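Local coordinates for 30-kDa cleavage and polyadenylation specificity factor 30 (Arabidopsis thaliana, PDB 5ZUU), which binds m6A-modified RNA through its YTH domain and, as a subunit of the cleavage and polyadenylation specificity factor, takes part in pre-mRNA 3'-end formation and poly(A) site selection, at residues 104-109 / 166-171. Residues are numbered along the deposited sequence; the frame is centred on the assembly and turned at random.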
loop_
_atom_site.group_PDB
_atom_site.type_symbol
_atom_site.label_atom_id
_atom_site.label_comp_id
_atom_site.label_asym_id
_atom_site.label_seq_id
_atom_site.Cartn_x
_atom_site.Cartn_y
_atom_site.Cartn_z
ATOM N N SER A 104 -2.255 5.310 9.903
ATOM C CA SER A 104 -1.923 6.205 8.797
ATOM C C SER A 104 -1.105 5.537 7.726
ATOM O O SER A 104 -0.186 4.747 8.009
ATOM C CB SER A 104 -1.010 7.355 9.255
ATOM O OG SER A 104 -1.650 8.041 10.241
ATOM N N VAL A 105 -1.385 5.947 6.508
ATOM C CA VAL A 105 -0.560 5.609 5.369
ATOM C C VAL A 105 -0.435 6.868 4.521
ATOM O O VAL A 105 -1.287 7.726 4.585
ATOM C CB VAL A 105 -1.083 4.392 4.562
ATOM C CG1 VAL A 105 -1.194 3.211 5.445
ATOM C CG2 VAL A 105 -2.438 4.653 3.926
ATOM N N LYS A 106 0.655 6.956 3.768
ATOM C CA LYS A 106 0.859 7.977 2.748
ATOM C C LYS A 106 1.007 7.268 1.423
ATOM O O LYS A 106 1.962 6.518 1.226
ATOM C CB LYS A 106 2.105 8.701 3.076
ATOM C CG LYS A 106 2.673 9.645 2.032
ATOM C CD LYS A 106 3.861 10.329 2.717
ATOM C CE LYS A 106 4.970 10.748 1.790
ATOM N NZ LYS A 106 4.722 12.155 1.440
ATOM N N TRP A 107 0.065 7.525 0.525
ATOM C CA TRP A 107 0.084 6.955 -0.807
ATOM C C TRP A 107 1.218 7.529 -1.624
ATOM O O TRP A 107 1.385 8.727 -1.699
ATOM C CB TRP A 107 -1.265 7.181 -1.462
ATOM C CG TRP A 107 -2.245 6.244 -0.905
ATOM C CD1 TRP A 107 -3.158 6.488 0.105
ATOM C CD2 TRP A 107 -2.297 4.844 -1.151
ATOM N NE1 TRP A 107 -3.832 5.339 0.422
ATOM C CE2 TRP A 107 -3.356 4.318 -0.344
ATOM C CE3 TRP A 107 -1.639 3.999 -2.040
ATOM C CZ2 TRP A 107 -3.729 2.987 -0.372
ATOM C CZ3 TRP A 107 -2.029 2.668 -2.088
ATOM C CH2 TRP A 107 -3.041 2.163 -1.226
ATOM N N LEU A 108 2.089 6.653 -2.110
ATOM C CA LEU A 108 3.274 7.094 -2.828
ATOM C C LEU A 108 2.999 7.099 -4.330
ATOM O O LEU A 108 3.296 8.084 -4.981
ATOM C CB LEU A 108 4.480 6.281 -2.450
ATOM C CG LEU A 108 4.725 6.257 -0.955
ATOM C CD1 LEU A 108 5.733 5.144 -0.657
ATOM C CD2 LEU A 108 5.194 7.603 -0.384
ATOM N N LYS A 109 2.395 6.041 -4.847
ATOM C CA LYS A 109 2.181 5.843 -6.206
ATOM C C LYS A 109 0.905 5.077 -6.390
ATOM O O LYS A 109 0.689 4.026 -5.781
ATOM C CB LYS A 109 3.312 4.989 -6.788
ATOM C CG LYS A 109 3.181 4.620 -8.279
ATOM C CD LYS A 109 3.365 5.846 -9.183
ATOM C CE LYS A 109 2.959 5.530 -10.617
ATOM N NZ LYS A 109 3.265 6.575 -11.685
ATOM N N ALA A 166 -4.088 15.839 -3.532
ATOM C CA ALA A 166 -5.061 16.862 -3.092
ATOM C C ALA A 166 -5.498 16.585 -1.656
ATOM O O ALA A 166 -5.355 17.481 -0.806
ATOM C CB ALA A 166 -6.265 16.909 -4.030
ATOM N N ALA A 167 -5.929 15.337 -1.368
ATOM C CA ALA A 167 -6.436 15.026 0.004
ATOM C C ALA A 167 -5.377 15.217 1.045
ATOM O O ALA A 167 -5.633 15.848 2.058
ATOM C CB ALA A 167 -7.036 13.652 0.095
ATOM N N GLU A 168 -4.176 14.708 0.739
ATOM C CA GLU A 168 -2.949 14.872 1.526
ATOM C C GLU A 168 -2.636 16.347 1.832
ATOM O O GLU A 168 -2.341 16.688 2.946
ATOM C CB GLU A 168 -1.767 14.242 0.752
ATOM C CG GLU A 168 -0.645 13.634 1.560
ATOM C CD GLU A 168 0.518 13.088 0.677
ATOM O OE1 GLU A 168 1.658 13.132 1.199
ATOM O OE2 GLU A 168 0.338 12.595 -0.497
ATOM N N ALA A 169 -2.695 17.208 0.830
ATOM C CA ALA A 169 -2.447 18.642 1.027
ATOM C C ALA A 169 -3.504 19.269 1.940
ATOM O O ALA A 169 -3.156 19.998 2.857
ATOM C CB ALA A 169 -2.454 19.348 -0.313
ATOM N N LYS A 170 -4.780 18.962 1.671
ATOM C CA LYS A 170 -5.921 19.446 2.502
ATOM C C LYS A 170 -5.742 19.124 3.973
ATOM O O LYS A 170 -6.015 19.972 4.824
ATOM C CB LYS A 170 -7.280 18.889 2.040
ATOM C CG LYS A 170 -8.038 19.772 1.050
ATOM C CD LYS A 170 -9.459 20.109 1.517
ATOM C CE LYS A 170 -10.014 21.328 0.746
ATOM N NZ LYS A 170 -11.232 21.963 1.345
ATOM N N ARG A 171 -5.309 17.893 4.267
ATOM C CA ARG A 171 -5.035 17.480 5.658
ATOM C C ARG A 171 -3.862 18.209 6.285
ATOM O O ARG A 171 -3.850 18.425 7.495
ATOM C CB ARG A 171 -4.811 15.982 5.759
ATOM C CG ARG A 171 -6.080 15.177 5.670
ATOM C CD ARG A 171 -5.793 13.715 5.957
ATOM N NE ARG A 171 -4.882 13.081 4.968
ATOM C CZ ARG A 171 -5.243 12.546 3.797
ATOM N NH1 ARG A 171 -6.524 12.582 3.396
ATOM N NH2 ARG A 171 -4.304 11.983 3.010
#
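A single salt bridge, K106 to E168, ties segment 104-109 of strand 103-114 to segment 166-171 of helix 159-172. NZ of K106 donates a hydrogen bond of 3.2 Å to OE1 of E168, arriving nearly along the carboxylate's C-O axis. The lysine is extended through its first three torsions and bends at the last (chi4 94°), which turns the ammonium back onto the oxygen; its CG passes 3.7 Å from the same OE1, so the aliphatic chain lies beside the acceptor as well. E168 reaches across with its chain extended beyond CG. The two carboxylate oxygens divide their work: OE1 serves K106, while OE2 accepts a hydrogen bond from NE2 of H10, a pairing that probably helps fix the carboxylate's rotation. W107 O, 4.2 Å from E168 OE2, is buried here without a hydrogen-bonding partner. Helix 27-36 takes up two other donors, NE1 of W107 at S33 OG and NH1 of R171, three residues on from E168, at Q35 O. Strand 103-114 pairs with strand 70-77 in the central YTH sheet, and helix 159-172, near the C-terminal end of the chain, is joined to this strand here mainly through the K106-E168 bridge, while A167 touches Q35 of helix 27-36.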